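Local coordinates for protein proline dehydrogenase (PDB 3HAZ) that probably oxidises proline to glutamate in two steps, through an FAD-dependent proline dehydrogenase and an NAD-dependent aldehyde dehydrogenase carried on one chain, at residues A12-D17 against F521-A526; S216-I221 against L264-R269; L289-I294 against S321-Y326. One frame throughout, in Å; residues are numbered along the deposited sequence.

Overall arrangement
Contacts 2 and 3 are successive helix pairs on the outside of the proline dehydrogenase barrel, whose pocket holds FAD; contact 1 joins a loop near the N-terminus to the start of helix 524-536 beside the same barrel. Contacts 1 and 3 are close neighbours, their centres about 13 Å apart, and they touch through a salt bridge from R524 NH1 to D292 OD2 (3.0 Å) and through A12 packed on A322. Contact 2 lies further round, its centre about 23 Å from that of contact 3 and about 34 Å from that of contact 1. The side chains of V323 and Y14 come within about 11 and 13 Å of the FAD, while contact 2 lies away from both cofactor pockets.

Contact 1. Residues A12-D17 against F521-A526; sequences APYAPD and FGARTA
Y14 lays one flank of its ring against the methyl group of A523, with Y14 CD1 3.8 Å from A523 CB. The ring swings across from the N-terminal loop because its CG is anti to the backbone N (chi1 -156°). Further along the same flank, Y14 CE1 passes the carbonyl of G522 at 4.4 Å from its O, a loose van der Waals approach. The methyl meets the ring obliquely. Small residues suit the two receiving positions: the side chain of A523 is a single methyl and G522 has none, so a broad aromatic ring can settle against the turn and still leave the CA atoms of Y14 and A523 only 6.6 Å apart. The footprint is modest, 88 Å² over both sides, and no hydrogen bond crosses it. The ring also touches loop residues A284, R319, P364 and E520. A284 and R319 follow parallel strands 276-279 and 309-314 of the TIM-type barrel of proline dehydrogenase, so Y14 lies beyond the C-terminal ends of these strands, the end at which such barrels usually bind their ligands. FAD-binding Q314 has its side chain about 9 Å from that of Y14, and a glycerol, probably from crystallisation, lies about 4 Å from the Y14 side chain. Outside this shell, both backbones are pinned. A523 is the N-cap of helix 524-536 yet, being alanine, has no side-chain oxygen to offer, and E288 OE1 accepts the hydrogen bond from R524 N in the first turn. R524 NE also reaches back to F10 O, tying the helix start to the N-terminal loop. On the other segment, P16 O receives K318 NZ, and the carboxylate of D17 caps helix 18-28 by accepting E20 N at OD2.

Contact 2. Residues S216-I221 against L264-R269; sequences SAIETI and LDLAQR
I218 meets helix 252-272 with both of its branches, and its torsions set the fork: CG2 stands anti to the backbone N, while CG1 lies beside that N (chi1 -74°) and runs on to CD1 in an extended chain (chi2 167°). CG2 thus reaches R269 O at 3.5 Å, and CD1 reaches L266 O, also at 3.5 Å. A beta-branched residue is well chosen here, since one side chain straddles two carbonyl groups three residues apart; R269 CB and the end of L266 add apolar contact. The helix segments are nearly parallel (7°), their axes 10.1 Å apart. Beside this apolar contact the link becomes polar but indirect. E219 OE2 accepts hydrogen bonds from two waters, each 2.6 Å away; one also donates to R269 O, the other accepts from R269 NH1. The opposite charges are bridged by water, without a direct salt bridge. The guanidinium keeps its NE for D265 OD1 (2.9 Å), a salt bridge within its own helix that steadies it, and E219 OE1 is hydrogen-bonded to H273 NE2. In the proline dehydrogenase barrel, helices 204-223 and 252-272 are the helices of consecutive beta-alpha-beta crossovers, running from strand 193-196 to 235-238 and on to 276-279; I218 also rests on I236 of the middle strand, and L266 packs against F211 and Y214.

Contact 3. Residues L289-I294 against S321-Y326; sequences LSLDVI and SAVIDY
Helices 287-298 and 320-333 come together around L291 and V323, whose CA atoms are 8.6 Å apart, a spacing that larger side chains fill. L291 is the chief of them. Its CG lies beside the backbone N (chi1 -68°), which directs the branched end across the gap, and the fork then divides its work: CD1 goes to V323 CG1 at 4.3 Å, whereas CD2 lies 4.2 Å from Y326 CD2. The base of the side chain also takes part, since L291 CB is 3.9 Å from Y326 CE2. Leucine and tyrosine slide past one another in opposite directions. In Y326 a first torsion of 177°, with CG trans to N, carries the ring out over the gap, so that one side of it runs along L291 and the hydroxyl arrives near the first helix. Branched aliphatic side chains suit the buried part, where L291 and V323 also share F10 as a neighbour and rest on strand 309-314 through L311 and I313. This strand lies between the two helices in sequence, as the repeating beta-alpha order of the proline dehydrogenase barrel requires. V323 stands about 8 Å, side chain to side chain, from the FAD-binding residues A281 and Q314. Beside the apolar contact a water joins the helices: it donates to D292 OD1 at 2.6 Å and hydrogen-bonds to Y326 OH at 2.7 Å. A tyrosine therefore serves twice, as an apolar wall and as a polar tip. The other carboxylate oxygen, D292 OD2, forms salt bridges with R252 and R524, and two arginines on one oxygen would be expected to favour the charged carboxylate, consistent with OD1 accepting the water's proton.

Contact 1. Residues A12-D17 against F521-A526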
loop_
_atom_site.group_PDB
_atom_site.type_symbol
_atom_site.label_atom_id
_atom_site.label_comp_id
_atom_site.label_asym_id
_atom_site.label_seq_id
_atom_site.Cartn_x
_atom_site.Cartn_y
_atom_site.Cartn_z
ATOM N N ALA A 12 -45.806 -16.726 -1.760
ATOM C CA ALA A 12 -44.961 -15.691 -2.360
ATOM C C ALA A 12 -43.503 -16.139 -2.465
ATOM O O ALA A 12 -43.046 -16.966 -1.672
ATOM C CB ALA A 12 -45.057 -14.400 -1.557
ATOM N N PRO A 13 -42.765 -15.594 -3.449
ATOM C CA PRO A 13 -41.334 -15.900 -3.576
ATOM C C PRO A 13 -40.584 -15.569 -2.288
ATOM O O PRO A 13 -40.761 -14.483 -1.733
ATOM C CB PRO A 13 -40.879 -14.988 -4.722
ATOM C CG PRO A 13 -42.123 -14.798 -5.550
ATOM C CD PRO A 13 -43.239 -14.715 -4.533
ATOM N N TYR A 14 -39.750 -16.503 -1.839
ATOM C CA TYR A 14 -39.148 -16.457 -0.511
ATOM C C TYR A 14 -38.139 -15.330 -0.328
ATOM O O TYR A 14 -38.165 -14.627 0.680
ATOM C CB TYR A 14 -38.471 -17.798 -0.202
ATOM C CG TYR A 14 -38.314 -18.096 1.275
ATOM C CD1 TYR A 14 -39.406 -18.497 2.043
ATOM C CD2 TYR A 14 -37.076 -17.988 1.899
ATOM C CE1 TYR A 14 -39.269 -18.783 3.389
ATOM C CE2 TYR A 14 -36.930 -18.269 3.245
ATOM C CZ TYR A 14 -38.031 -18.666 3.985
ATOM O OH TYR A 14 -37.891 -18.950 5.326
ATOM N N ALA A 15 -37.244 -15.167 -1.297
ATOM C CA ALA A 15 -36.146 -14.213 -1.161
ATOM C C ALA A 15 -35.855 -13.445 -2.447
ATOM O O ALA A 15 -34.777 -13.583 -3.018
ATOM C CB ALA A 15 -34.882 -14.931 -0.692
ATOM N N PRO A 16 -36.812 -12.621 -2.899
ATOM C CA PRO A 16 -36.607 -11.832 -4.123
ATOM C C PRO A 16 -35.482 -10.807 -3.984
ATOM O O PRO A 16 -35.006 -10.543 -2.875
ATOM C CB PRO A 16 -37.956 -11.130 -4.326
ATOM C CG PRO A 16 -38.619 -11.146 -2.988
ATOM C CD PRO A 16 -38.121 -12.368 -2.271
ATOM N N ASP A 17 -35.072 -10.236 -5.115
ATOM C CA ASP A 17 -33.945 -9.303 -5.180
ATOM C C ASP A 17 -34.247 -7.957 -4.522
ATOM O O ASP A 17 -35.220 -7.287 -4.870
ATOM C CB ASP A 17 -33.540 -9.093 -6.643
ATOM C CG ASP A 17 -32.539 -7.966 -6.821
ATOM O OD1 ASP A 17 -31.459 -8.008 -6.190
ATOM O OD2 ASP A 17 -32.835 -7.040 -7.605
ATOM N N PHE A 521 -37.327 -25.745 3.229
ATOM C CA PHE A 521 -38.489 -26.613 3.358
ATOM C C PHE A 521 -39.731 -25.801 3.742
ATOM O O PHE A 521 -40.861 -26.241 3.526
ATOM C CB PHE A 521 -38.226 -27.696 4.409
ATOM C CG PHE A 521 -37.327 -28.808 3.934
ATOM C CD1 PHE A 521 -36.494 -28.633 2.844
ATOM C CD2 PHE A 521 -37.294 -30.017 4.606
ATOM C CE1 PHE A 521 -35.663 -29.650 2.418
ATOM C CE2 PHE A 521 -36.463 -31.037 4.186
ATOM C CZ PHE A 521 -35.646 -30.853 3.090
ATOM N N GLY A 522 -39.508 -24.614 4.301
ATOM C CA GLY A 522 -40.593 -23.747 4.726
ATOM C C GLY A 522 -41.190 -22.930 3.595
ATOM O O GLY A 522 -42.084 -22.115 3.819
ATOM N N ALA A 523 -40.674 -23.132 2.385
ATOM C CA ALA A 523 -41.233 -22.521 1.185
ATOM C C ALA A 523 -41.879 -23.625 0.364
ATOM O O ALA A 523 -41.182 -24.393 -0.299
ATOM C CB ALA A 523 -40.141 -21.829 0.377
ATOM N N ARG A 524 -43.206 -23.702 0.400
ATOM C CA ARG A 524 -43.909 -24.862 -0.156
ATOM C C ARG A 524 -43.600 -25.131 -1.631
ATOM O O ARG A 524 -43.592 -26.283 -2.067
ATOM C CB ARG A 524 -45.422 -24.770 0.082
ATOM C CG ARG A 524 -46.159 -23.766 -0.790
ATOM C CD ARG A 524 -47.667 -23.772 -0.503
ATOM N NE ARG A 524 -48.072 -22.739 0.452
ATOM C CZ ARG A 524 -48.774 -22.954 1.564
ATOM N NH1 ARG A 524 -49.167 -24.176 1.896
ATOM N NH2 ARG A 524 -49.095 -21.933 2.351
ATOM N N THR A 525 -43.344 -24.078 -2.400
ATOM C CA THR A 525 -42.982 -24.255 -3.800
ATOM C C THR A 525 -41.661 -25.011 -3.914
ATOM O O THR A 525 -41.524 -25.916 -4.737
ATOM C CB THR A 525 -42.869 -22.906 -4.542
ATOM O OG1 THR A 525 -44.119 -22.209 -4.462
ATOM C CG2 THR A 525 -42.531 -23.131 -6.002
ATOM N N ALA A 526 -40.696 -24.639 -3.077
ATOM C CA ALA A 526 -39.374 -25.266 -3.090
ATOM C C ALA A 526 -39.416 -26.707 -2.591
ATOM O O ALA A 526 -38.808 -27.594 -3.193
ATOM C CB ALA A 526 -38.376 -24.437 -2.258
#

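Contact 2. Residues S216-I221 against L264-R269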
loop_
_atom_site.group_PDB
_atom_site.type_symbol
_atom_site.label_atom_id
_atom_site.label_comp_id
_atom_site.label_asym_id
_atom_site.label_seq_id
_atom_site.Cartn_x
_atom_site.Cartn_y
_atom_site.Cartn_z
ATOM N N SER A 216 -56.428 -19.477 30.665
ATOM C CA SER A 216 -56.481 -18.806 31.960
ATOM C C SER A 216 -56.277 -17.297 31.831
ATOM O O SER A 216 -56.938 -16.519 32.523
ATOM C CB SER A 216 -55.446 -19.394 32.930
ATOM O OG SER A 216 -55.775 -20.726 33.299
ATOM N N ALA A 217 -55.366 -16.879 30.950
ATOM C CA ALA A 217 -55.080 -15.453 30.777
ATOM C C ALA A 217 -56.293 -14.719 30.199
ATOM O O ALA A 217 -56.643 -13.618 30.627
ATOM C CB ALA A 217 -53.839 -15.251 29.874
ATOM N N ILE A 218 -56.918 -15.343 29.206
ATOM C CA ILE A 218 -58.119 -14.811 28.590
ATOM C C ILE A 218 -59.243 -14.578 29.623
ATOM O O ILE A 218 -59.908 -13.547 29.590
ATOM C CB ILE A 218 -58.585 -15.726 27.439
ATOM C CG1 ILE A 218 -57.655 -15.553 26.235
ATOM C CG2 ILE A 218 -60.029 -15.428 27.052
ATOM C CD1 ILE A 218 -57.832 -16.630 25.155
ATOM N N GLU A 219 -59.436 -15.515 30.551
ATOM C CA GLU A 219 -60.420 -15.321 31.616
ATOM C C GLU A 219 -60.038 -14.166 32.544
ATOM O O GLU A 219 -60.875 -13.319 32.875
ATOM C CB GLU A 219 -60.645 -16.608 32.408
ATOM C CG GLU A 219 -61.274 -17.705 31.578
ATOM C CD GLU A 219 -62.455 -17.204 30.762
ATOM O OE1 GLU A 219 -63.389 -16.617 31.354
ATOM O OE2 GLU A 219 -62.455 -17.404 29.529
ATOM N N THR A 220 -58.775 -14.120 32.954
ATOM C CA THR A 220 -58.302 -13.026 33.799
ATOM C C THR A 220 -58.509 -11.673 33.123
ATOM O O THR A 220 -59.096 -10.759 33.706
ATOM C CB THR A 220 -56.814 -13.186 34.161
ATOM O OG1 THR A 220 -56.646 -14.371 34.945
ATOM C CG2 THR A 220 -56.313 -11.971 34.953
ATOM N N ILE A 221 -58.014 -11.551 31.895
ATOM C CA ILE A 221 -58.161 -10.322 31.122
ATOM C C ILE A 221 -59.632 -9.983 30.955
ATOM O O ILE A 221 -60.033 -8.823 31.096
ATOM C CB ILE A 221 -57.540 -10.457 29.717
ATOM C CG1 ILE A 221 -56.017 -10.435 29.794
ATOM C CG2 ILE A 221 -58.021 -9.343 28.806
ATOM C CD1 ILE A 221 -55.355 -10.852 28.493
ATOM N N LEU A 264 -58.642 -22.409 17.585
ATOM C CA LEU A 264 -60.053 -22.045 17.501
ATOM C C LEU A 264 -60.677 -21.931 18.894
ATOM O O LEU A 264 -61.383 -20.971 19.187
ATOM C CB LEU A 264 -60.826 -23.064 16.656
ATOM C CG LEU A 264 -62.324 -22.790 16.527
ATOM C CD1 LEU A 264 -62.577 -21.370 16.051
ATOM C CD2 LEU A 264 -62.990 -23.798 15.597
ATOM N N ASP A 265 -60.409 -22.917 19.745
ATOM C CA ASP A 265 -60.915 -22.919 21.116
ATOM C C ASP A 265 -60.495 -21.644 21.843
ATOM O O ASP A 265 -61.310 -20.987 22.498
ATOM C CB ASP A 265 -60.403 -24.159 21.858
ATOM C CG ASP A 265 -61.046 -24.343 23.228
ATOM O OD1 ASP A 265 -61.670 -23.399 23.753
ATOM O OD2 ASP A 265 -60.920 -25.449 23.786
ATOM N N LEU A 266 -59.222 -21.287 21.717
ATOM C CA LEU A 266 -58.721 -20.072 22.350
ATOM C C LEU A 266 -59.366 -18.799 21.774
ATOM O O LEU A 266 -59.725 -17.899 22.520
ATOM C CB LEU A 266 -57.197 -20.005 22.274
ATOM C CG LEU A 266 -56.400 -21.022 23.106
ATOM C CD1 LEU A 266 -54.891 -20.850 22.878
ATOM C CD2 LEU A 266 -56.733 -20.921 24.598
ATOM N N ALA A 267 -59.520 -18.737 20.455
ATOM C CA ALA A 267 -60.168 -17.594 19.806
ATOM C C ALA A 267 -61.616 -17.426 20.278
ATOM O O ALA A 267 -62.081 -16.310 20.500
ATOM C CB ALA A 267 -60.127 -17.752 18.287
ATOM N N GLN A 268 -62.320 -18.545 20.422
ATOM C CA GLN A 268 -63.697 -18.536 20.897
ATOM C C GLN A 268 -63.778 -17.987 22.322
ATOM O O GLN A 268 -64.687 -17.234 22.659
ATOM C CB GLN A 268 -64.291 -19.942 20.836
ATOM C CG GLN A 268 -64.385 -20.540 19.421
ATOM C CD GLN A 268 -64.909 -21.970 19.434
ATOM O OE1 GLN A 268 -64.869 -22.646 20.468
ATOM N NE2 GLN A 268 -65.412 -22.437 18.291
ATOM N N ARG A 269 -62.814 -18.363 23.152
ATOM C CA ARG A 269 -62.780 -17.897 24.529
ATOM C C ARG A 269 -62.519 -16.399 24.579
ATOM O O ARG A 269 -63.065 -15.698 25.431
ATOM C CB ARG A 269 -61.710 -18.647 25.314
ATOM C CG ARG A 269 -62.107 -20.072 25.685
ATOM C CD ARG A 269 -60.875 -20.912 25.974
ATOM N NE ARG A 269 -61.217 -22.267 26.377
ATOM C CZ ARG A 269 -61.468 -22.628 27.630
ATOM N NH1 ARG A 269 -61.424 -21.728 28.605
ATOM N NH2 ARG A 269 -61.768 -23.887 27.906
HETATM O O HOH W 1 -64.172 -17.009 27.649
HETATM O O HOH W 2 -60.488 -18.895 28.577
#

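Contact 3. Residues L289-I294 against S321-Y326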
loop_
_atom_site.group_PDB
_atom_site.type_symbol
_atom_site.label_atom_id
_atom_site.label_comp_id
_atom_site.label_asym_id
_atom_site.label_seq_id
_atom_site.Cartn_x
_atom_site.Cartn_y
_atom_site.Cartn_z
ATOM N N LEU A 289 -46.933 -21.775 6.818
ATOM C CA LEU A 289 -47.669 -22.707 7.659
ATOM C C LEU A 289 -48.588 -21.939 8.601
ATOM O O LEU A 289 -49.740 -22.316 8.807
ATOM C CB LEU A 289 -46.703 -23.593 8.453
ATOM C CG LEU A 289 -47.348 -24.666 9.336
ATOM C CD1 LEU A 289 -48.208 -25.629 8.507
ATOM C CD2 LEU A 289 -46.284 -25.418 10.120
ATOM N N SER A 290 -48.085 -20.845 9.158
ATOM C CA SER A 290 -48.882 -20.051 10.089
ATOM C C SER A 290 -50.127 -19.480 9.407
ATOM O O SER A 290 -51.217 -19.478 9.982
ATOM C CB SER A 290 -48.041 -18.922 10.692
ATOM O OG SER A 290 -47.888 -17.858 9.767
ATOM N N LEU A 291 -49.959 -18.984 8.187
ATOM C CA LEU A 291 -51.080 -18.445 7.428
ATOM C C LEU A 291 -52.113 -19.532 7.097
ATOM O O LEU A 291 -53.317 -19.269 7.085
ATOM C CB LEU A 291 -50.584 -17.736 6.157
ATOM C CG LEU A 291 -49.785 -16.444 6.409
ATOM C CD1 LEU A 291 -49.207 -15.855 5.125
ATOM C CD2 LEU A 291 -50.642 -15.406 7.117
ATOM N N ASP A 292 -51.645 -20.751 6.841
ATOM C CA ASP A 292 -52.550 -21.882 6.610
ATOM C C ASP A 292 -53.392 -22.136 7.854
ATOM O O ASP A 292 -54.603 -22.317 7.775
ATOM C CB ASP A 292 -51.761 -23.152 6.303
ATOM C CG ASP A 292 -51.107 -23.124 4.937
ATOM O OD1 ASP A 292 -51.544 -22.331 4.072
ATOM O OD2 ASP A 292 -50.151 -23.900 4.735
ATOM N N VAL A 293 -52.731 -22.171 9.006
ATOM C CA VAL A 293 -53.408 -22.425 10.266
ATOM C C VAL A 293 -54.382 -21.288 10.573
ATOM O O VAL A 293 -55.539 -21.524 10.924
ATOM C CB VAL A 293 -52.392 -22.590 11.411
ATOM C CG1 VAL A 293 -53.077 -22.475 12.777
ATOM C CG2 VAL A 293 -51.655 -23.915 11.264
ATOM N N ILE A 294 -53.911 -20.055 10.408
ATOM C CA ILE A 294 -54.720 -18.874 10.704
ATOM C C ILE A 294 -55.967 -18.794 9.821
ATOM O O ILE A 294 -57.048 -18.435 10.295
ATOM C CB ILE A 294 -53.886 -17.575 10.567
ATOM C CG1 ILE A 294 -52.908 -17.457 11.735
ATOM C CG2 ILE A 294 -54.776 -16.355 10.516
ATOM C CD1 ILE A 294 -51.931 -16.300 11.606
ATOM N N SER A 321 -45.659 -7.284 2.061
ATOM C CA SER A 321 -46.752 -6.659 1.323
ATOM C C SER A 321 -47.744 -7.700 0.792
ATOM O O SER A 321 -48.954 -7.457 0.756
ATOM C CB SER A 321 -46.212 -5.791 0.180
ATOM O OG SER A 321 -47.252 -5.017 -0.400
ATOM N N ALA A 322 -47.227 -8.857 0.388
ATOM C CA ALA A 322 -48.065 -9.940 -0.120
ATOM C C ALA A 322 -48.883 -10.591 0.998
ATOM O O ALA A 322 -50.012 -11.031 0.778
ATOM C CB ALA A 322 -47.212 -10.983 -0.842
ATOM N N VAL A 323 -48.312 -10.656 2.196
ATOM C CA VAL A 323 -49.048 -11.167 3.347
ATOM C C VAL A 323 -50.262 -10.273 3.625
ATOM O O VAL A 323 -51.357 -10.753 3.944
ATOM C CB VAL A 323 -48.160 -11.242 4.602
ATOM C CG1 VAL A 323 -48.982 -11.656 5.805
ATOM C CG2 VAL A 323 -46.995 -12.219 4.376
ATOM N N ILE A 324 -50.063 -8.966 3.492
ATOM C CA ILE A 324 -51.143 -8.011 3.702
ATOM C C ILE A 324 -52.263 -8.224 2.680
ATOM O O ILE A 324 -53.440 -8.219 3.036
ATOM C CB ILE A 324 -50.623 -6.568 3.676
ATOM C CG1 ILE A 324 -49.745 -6.312 4.903
ATOM C CG2 ILE A 324 -51.780 -5.572 3.644
ATOM C CD1 ILE A 324 -49.091 -4.943 4.914
ATOM N N ASP A 325 -51.894 -8.439 1.419
ATOM C CA ASP A 325 -52.883 -8.748 0.384
ATOM C C ASP A 325 -53.677 -9.995 0.758
ATOM O O ASP A 325 -54.895 -10.039 0.601
ATOM C CB ASP A 325 -52.210 -8.984 -0.970
ATOM C CG ASP A 325 -51.593 -7.722 -1.557
ATOM O OD1 ASP A 325 -52.002 -6.606 -1.173
ATOM O OD2 ASP A 325 -50.705 -7.853 -2.425
ATOM N N TYR A 326 -52.964 -11.011 1.237
ATOM C CA TYR A 326 -53.563 -12.291 1.602
ATOM C C TYR A 326 -54.521 -12.133 2.778
ATOM O O TYR A 326 -55.630 -12.680 2.779
ATOM C CB TYR A 326 -52.464 -13.310 1.940
ATOM C CG TYR A 326 -52.978 -14.652 2.413
ATOM C CD1 TYR A 326 -53.309 -15.652 1.506
ATOM C CD2 TYR A 326 -53.127 -14.921 3.767
ATOM C CE1 TYR A 326 -53.775 -16.880 1.933
ATOM C CE2 TYR A 326 -53.594 -16.143 4.205
ATOM C CZ TYR A 326 -53.920 -17.120 3.283
ATOM O OH TYR A 326 -54.388 -18.339 3.720
HETATM O O HOH W 3 -52.121 -19.853 3.469
#